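Local coordinates for probable transcriptional regulatory protein aq_1575 (Aquifex aeolicus, PDB 1LFP), which is a member of the TACO1 family that probably binds DNA and may take part in regulating transcription, at residues A[150-155]-A[190-195]; A[220-225]-A[236-241]. All blocks are in the same frame, centred on the assembly; numbering follows the deposited sequence.

Interaction 1: A[150-155]-A[190-195]; sequences EELLEK and LGVPIE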
loop_
_atom_site.group_PDB
_atom_site.type_symbol
_atom_site.label_atom_id
_atom_site.label_comp_id
_atom_site.label_asym_id
_atom_site.label_seq_id
_atom_site.Cartn_x
_atom_site.Cartn_y
_atom_site.Cartn_z
ATOM N N GLU A 150 -7.366 -20.579 10.667
ATOM C CA GLU A 150 -7.384 -20.818 12.103
ATOM C C GLU A 150 -6.122 -20.435 12.870
ATOM O O GLU A 150 -6.182 -19.656 13.821
ATOM C CB GLU A 150 -7.707 -22.284 12.382
ATOM C CG GLU A 150 -7.989 -22.572 13.852
ATOM C CD GLU A 150 -8.128 -24.053 14.148
ATOM O OE1 GLU A 150 -8.411 -24.403 15.313
ATOM O OE2 GLU A 150 -7.951 -24.865 13.219
ATOM N N GLU A 151 -4.990 -21.007 12.467
ATOM C CA GLU A 151 -3.715 -20.748 13.127
ATOM C C GLU A 151 -3.372 -19.275 13.125
ATOM O O GLU A 151 -2.945 -18.719 14.138
ATOM C CB GLU A 151 -2.597 -21.528 12.430
ATOM C CG GLU A 151 -1.221 -20.939 12.637
ATOM C CD GLU A 151 -0.378 -20.972 11.371
ATOM O OE1 GLU A 151 0.503 -20.095 11.228
ATOM O OE2 GLU A 151 -0.590 -21.870 10.525
ATOM N N LEU A 152 -3.563 -18.645 11.978
ATOM C CA LEU A 152 -3.255 -17.249 11.841
ATOM C C LEU A 152 -4.181 -16.358 12.656
ATOM O O LEU A 152 -3.734 -15.386 13.279
ATOM C CB LEU A 152 -3.335 -16.837 10.388
ATOM C CG LEU A 152 -2.922 -15.376 10.279
ATOM C CD1 LEU A 152 -1.399 -15.287 10.241
ATOM C CD2 LEU A 152 -3.553 -14.760 9.061
ATOM N N LEU A 153 -5.474 -16.680 12.633
ATOM C CA LEU A 153 -6.454 -15.903 13.375
ATOM C C LEU A 153 -6.026 -15.921 14.839
ATOM O O LEU A 153 -6.049 -14.888 15.499
ATOM C CB LEU A 153 -7.859 -16.508 13.191
ATOM C CG LEU A 153 -8.982 -15.729 12.457
ATOM C CD1 LEU A 153 -8.447 -14.672 11.518
ATOM C CD2 LEU A 153 -9.837 -16.718 11.694
ATOM N N GLU A 154 -5.589 -17.078 15.336
ATOM C CA GLU A 154 -5.169 -17.167 16.728
ATOM C C GLU A 154 -3.893 -16.365 16.976
ATOM O O GLU A 154 -3.795 -15.608 17.943
ATOM C CB GLU A 154 -4.935 -18.625 17.151
ATOM C CG GLU A 154 -3.576 -19.185 16.738
ATOM C CD GLU A 154 -3.092 -20.320 17.624
ATOM O OE1 GLU A 154 -1.947 -20.790 17.413
ATOM O OE2 GLU A 154 -3.855 -20.734 18.527
ATOM N N LYS A 155 -2.900 -16.522 16.105
ATOM C CA LYS A 155 -1.669 -15.788 16.304
ATOM C C LYS A 155 -1.855 -14.284 16.275
ATOM O O LYS A 155 -1.211 -13.564 17.039
ATOM C CB LYS A 155 -0.629 -16.237 15.286
ATOM C CG LYS A 155 -0.022 -17.580 15.667
ATOM C CD LYS A 155 0.975 -18.084 14.644
ATOM C CE LYS A 155 1.294 -19.542 14.887
ATOM N NZ LYS A 155 2.146 -20.096 13.789
ATOM N N LEU A 190 6.872 -16.182 15.881
ATOM C CA LEU A 190 5.925 -17.285 16.055
ATOM C C LEU A 190 5.791 -18.103 14.780
ATOM O O LEU A 190 4.888 -18.929 14.657
ATOM C CB LEU A 190 4.539 -16.783 16.454
ATOM C CG LEU A 190 4.560 -15.858 17.654
ATOM C CD1 LEU A 190 3.107 -15.518 18.008
ATOM C CD2 LEU A 190 5.287 -16.484 18.827
ATOM N N GLY A 191 6.671 -17.853 13.813
ATOM C CA GLY A 191 6.647 -18.626 12.577
ATOM C C GLY A 191 5.824 -18.135 11.401
ATOM O O GLY A 191 5.809 -18.756 10.336
ATOM N N VAL A 192 5.138 -17.010 11.576
ATOM C CA VAL A 192 4.300 -16.455 10.521
ATOM C C VAL A 192 5.098 -15.690 9.466
ATOM O O VAL A 192 5.839 -14.770 9.808
ATOM C CB VAL A 192 3.253 -15.473 11.112
ATOM C CG1 VAL A 192 2.260 -15.038 9.996
ATOM C CG2 VAL A 192 2.515 -16.107 12.270
ATOM N N PRO A 193 4.988 -16.082 8.183
ATOM C CA PRO A 193 5.714 -15.385 7.116
ATOM C C PRO A 193 5.065 -14.022 6.826
ATOM O O PRO A 193 3.839 -13.907 6.810
ATOM C CB PRO A 193 5.590 -16.336 5.938
ATOM C CG PRO A 193 4.265 -16.967 6.158
ATOM C CD PRO A 193 4.225 -17.220 7.651
ATOM N N ILE A 194 5.879 -12.998 6.569
ATOM C CA ILE A 194 5.333 -11.674 6.304
ATOM C C ILE A 194 5.575 -11.314 4.850
ATOM O O ILE A 194 6.718 -11.332 4.407
ATOM C CB ILE A 194 6.025 -10.612 7.151
ATOM C CG1 ILE A 194 5.917 -10.962 8.630
ATOM C CG2 ILE A 194 5.443 -9.227 6.809
ATOM C CD1 ILE A 194 4.501 -11.210 9.115
ATOM N N GLU A 195 4.510 -10.976 4.125
ATOM C CA GLU A 195 4.658 -10.599 2.728
ATOM C C GLU A 195 4.878 -9.097 2.633
ATOM O O GLU A 195 5.696 -8.639 1.843
ATOM C CB GLU A 195 3.434 -11.005 1.922
ATOM C CG GLU A 195 3.549 -10.692 0.451
ATOM C CD GLU A 195 2.438 -11.324 -0.365
ATOM O OE1 GLU A 195 2.405 -12.574 -0.455
ATOM O OE2 GLU A 195 1.597 -10.574 -0.907
HETATM O O HOH W 1 2.787 -19.457 10.640
#
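Helix residues 150-155 lie alongside the loop residues 190-195, with the CA atoms of Leu152 and Val192, and likewise those of Lys155 and Leu190, 7.7 Å apart. Lys155 spans most of that gap. Its CG stands beside the backbone N (chi1 -77°), and the extended chain beyond it runs straight to the loop, where NZ donates to Leu190 O at 3.1 Å. The donor arrives nearly head-on to the carbonyl, at a C=O...N angle of 158°, tilted 22° from its plane. One helical turn back, Glu151 OE1 takes the same ammonium in a salt bridge of 3.0 Å, met from above the carboxylate plane. The carbonyl is near the end of helix 180-188, which closes in a Schellman motif: Gly191, at positive phi, is the C-prime residue, with its N bonded to Glu188 O and Val192 N to Leu187 O. Val192 then splits its two methyls between the helix side chains. CG2 presses on Lys155 CD at 3.5 Å, a tight contact between chains running past each other in opposite directions, while CG1 meets Leu152 CD1 at 3.7 Å, the two side chains crossing at about a right angle. Both Leu152 and Val192 also rest on Val142 of strand 134-143. A methionine in place of Lys155 would probably leave Glu151 without its countercharge and Leu190 O without this donor.

Interaction 2: A[220-225]-A[236-241]; sequences KLLNAL and ANFEIP
Leu222 on helix 212-226 faces Ala236 and Phe238 on strand 231-239, the last strand of the chain, and the closest pair of CA atoms, Leu222 to Ala236, is 8.2 Å apart. From its CB, which is directed at the strand but still 6.0 Å from Ala236 CB, the side chain continues to CG. Leu222 CG sits anti to the carbonyl carbon and beside the backbone N (chi1 -58°), a setting that carries the branch point on toward the strand, to 4.7 Å from Ala236 CB. The two methyls share the rest of the way unequally. CD2 comes no nearer than 4.3 Å to Ala236 CB, whereas CD1 does the real touching: it packs on Ala236 CB at 3.8 Å and on Phe238 CE2 at 3.5 Å, with Phe238 CD2 a little farther off. CD1 approaches the phenyl group at its edge, near the ring plane. The ring is placed there by a first torsion of 66°, which sets CG between the backbone N and the carbonyl carbon. Trp7, from the N-terminal end of the chain, meets the phenyl ring edge-to-face and also touches Leu222; His6 lies against the ring as well, and Val95 of strand 95-103 touches Phe238. No hydrogen bond links the two segments, and the contact is wholly apolar and buried. The strand is interrupted at Asn237, yet Ala236 and Phe238 both direct their CB toward the helix. This is how the helix of a beta-alpha-beta crossover covers its sheet: helix 212-226 connects the parallel neighbours 207-208 and 231-239, and Leu222 packs it against the second of them.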
loop_
_atom_site.group_PDB
_atom_site.type_symbol
_atom_site.label_atom_id
_atom_site.label_comp_id
_atom_site.label_asym_id
_atom_site.label_seq_id
_atom_site.Cartn_x
_atom_site.Cartn_y
_atom_site.Cartn_z
ATOM N N LYS A 220 -12.175 0.987 -11.973
ATOM C CA LYS A 220 -11.262 1.405 -13.026
ATOM C C LYS A 220 -10.425 2.590 -12.562
ATOM O O LYS A 220 -9.245 2.723 -12.896
ATOM C CB LYS A 220 -12.043 1.779 -14.286
ATOM C CG LYS A 220 -12.525 0.570 -15.084
ATOM C CD LYS A 220 -13.103 0.996 -16.431
ATOM C CE LYS A 220 -13.461 -0.205 -17.292
ATOM N NZ LYS A 220 -14.378 -1.130 -16.571
ATOM N N LEU A 221 -11.044 3.458 -11.790
ATOM C CA LEU A 221 -10.341 4.625 -11.296
ATOM C C LEU A 221 -9.186 4.175 -10.411
ATOM O O LEU A 221 -8.047 4.604 -10.605
ATOM C CB LEU A 221 -11.311 5.503 -10.498
ATOM C CG LEU A 221 -11.025 6.990 -10.496
ATOM C CD1 LEU A 221 -12.227 7.726 -9.900
ATOM C CD2 LEU A 221 -9.758 7.268 -9.712
ATOM N N LEU A 222 -9.495 3.313 -9.450
ATOM C CA LEU A 222 -8.501 2.805 -8.514
ATOM C C LEU A 222 -7.383 2.087 -9.261
ATOM O O LEU A 222 -6.212 2.279 -8.955
ATOM C CB LEU A 222 -9.160 1.869 -7.496
ATOM C CG LEU A 222 -10.295 2.472 -6.648
ATOM C CD1 LEU A 222 -10.651 1.551 -5.491
ATOM C CD2 LEU A 222 -9.808 3.864 -6.102
ATOM N N ASN A 223 -7.755 1.251 -10.236
ATOM C CA ASN A 223 -6.765 0.523 -11.035
ATOM C C ASN A 223 -5.876 1.506 -11.798
ATOM O O ASN A 223 -4.675 1.276 -11.937
ATOM C CB ASN A 223 -7.444 -0.356 -12.085
ATOM C CG ASN A 223 -8.095 -1.579 -11.505
ATOM O OD1 ASN A 223 -8.960 -2.191 -12.146
ATOM N ND2 ASN A 223 -7.690 -1.960 -10.297
ATOM N N ALA A 224 -6.479 2.584 -12.296
ATOM C CA ALA A 224 -5.748 3.577 -13.063
ATOM C C ALA A 224 -4.746 4.277 -12.142
ATOM O O ALA A 224 -3.597 4.532 -12.532
ATOM C CB ALA A 224 -6.724 4.570 -13.696
ATOM N N LEU A 225 -5.154 4.576 -10.908
ATOM C CA LEU A 225 -4.211 5.220 -9.991
ATOM C C LEU A 225 -3.026 4.298 -9.686
ATOM O O LEU A 225 -1.882 4.743 -9.551
ATOM C CB LEU A 225 -4.912 5.609 -8.691
ATOM C CG LEU A 225 -5.974 6.696 -8.867
ATOM C CD1 LEU A 225 -6.878 6.710 -7.636
ATOM C CD2 LEU A 225 -5.293 8.062 -9.076
ATOM N N ALA A 236 -9.596 2.991 -0.534
ATOM C CA ALA A 236 -10.940 3.536 -0.738
ATOM C C ALA A 236 -11.884 2.933 0.268
ATOM O O ALA A 236 -11.583 1.881 0.871
ATOM C CB ALA A 236 -11.414 3.257 -2.160
ATOM N N ASN A 237 -13.017 3.586 0.493
ATOM C CA ASN A 237 -13.967 3.068 1.481
ATOM C C ASN A 237 -15.231 2.472 0.881
ATOM O O ASN A 237 -16.273 2.448 1.549
ATOM C CB ASN A 237 -14.391 4.147 2.472
ATOM C CG ASN A 237 -15.200 5.262 1.848
ATOM O OD1 ASN A 237 -15.693 6.139 2.564
ATOM N ND2 ASN A 237 -15.339 5.259 0.535
ATOM N N PHE A 238 -15.159 2.019 -0.365
ATOM C CA PHE A 238 -16.340 1.436 -1.000
ATOM C C PHE A 238 -16.745 0.095 -0.411
ATOM O O PHE A 238 -15.957 -0.607 0.219
ATOM C CB PHE A 238 -16.113 1.232 -2.502
ATOM C CG PHE A 238 -15.054 0.195 -2.821
ATOM C CD1 PHE A 238 -15.256 -1.166 -2.540
ATOM C CD2 PHE A 238 -13.835 0.589 -3.340
ATOM C CE1 PHE A 238 -14.243 -2.111 -2.766
ATOM C CE2 PHE A 238 -12.810 -0.343 -3.571
ATOM C CZ PHE A 238 -13.019 -1.703 -3.278
ATOM N N GLU A 239 -18.001 -0.261 -0.667
ATOM C CA GLU A 239 -18.547 -1.534 -0.239
ATOM C C GLU A 239 -19.303 -2.061 -1.457
ATOM O O GLU A 239 -20.363 -1.537 -1.794
ATOM C CB GLU A 239 -19.497 -1.346 0.939
ATOM C CG GLU A 239 -19.918 -2.641 1.614
ATOM C CD GLU A 239 -18.749 -3.417 2.184
ATOM O OE1 GLU A 239 -17.781 -2.787 2.654
ATOM O OE2 GLU A 239 -18.807 -4.663 2.171
ATOM N N ILE A 240 -18.727 -3.058 -2.129
ATOM C CA ILE A 240 -19.317 -3.658 -3.340
ATOM C C ILE A 240 -19.698 -5.137 -3.160
ATOM O O ILE A 240 -18.930 -5.931 -2.616
ATOM C CB ILE A 240 -18.350 -3.554 -4.566
ATOM C CG1 ILE A 240 -17.005 -4.214 -4.254
ATOM C CG2 ILE A 240 -18.139 -2.110 -4.953
ATOM C CD1 ILE A 240 -16.957 -5.708 -4.486
ATOM N N PRO A 241 -20.897 -5.524 -3.634
ATOM C CA PRO A 241 -21.389 -6.904 -3.529
ATOM C C PRO A 241 -20.457 -7.907 -4.203
ATOM O O PRO A 241 -20.396 -7.958 -5.428
ATOM C CB PRO A 241 -22.753 -6.842 -4.228
ATOM C CG PRO A 241 -23.200 -5.438 -3.992
ATOM C CD PRO A 241 -21.922 -4.656 -4.239
#

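Overall arrangement
Interaction 1 closes before interaction 2 opens along the chain, and the two do not touch: their centres are 28 Å apart and their nearest atoms about 16 Å. Each belongs to a different sheet. Interaction 1 ties together the elements that flank the antiparallel sheet of strands 134-143, 163-165, 170-175 and 196-203, whose beta-alpha-beta-beta-alpha-beta order with helices 149-159 and 180-188 is that of a ferredoxin-like fold. Interaction 2 lies in the mixed sheet, which strands 83-91 and 95-103 begin and strands 207-208 and 231-239 complete. The chain thus leaves one sheet, builds the other, and returns, so the contacts sit on separate sheets, one between helix and loop, the other between helix and strand.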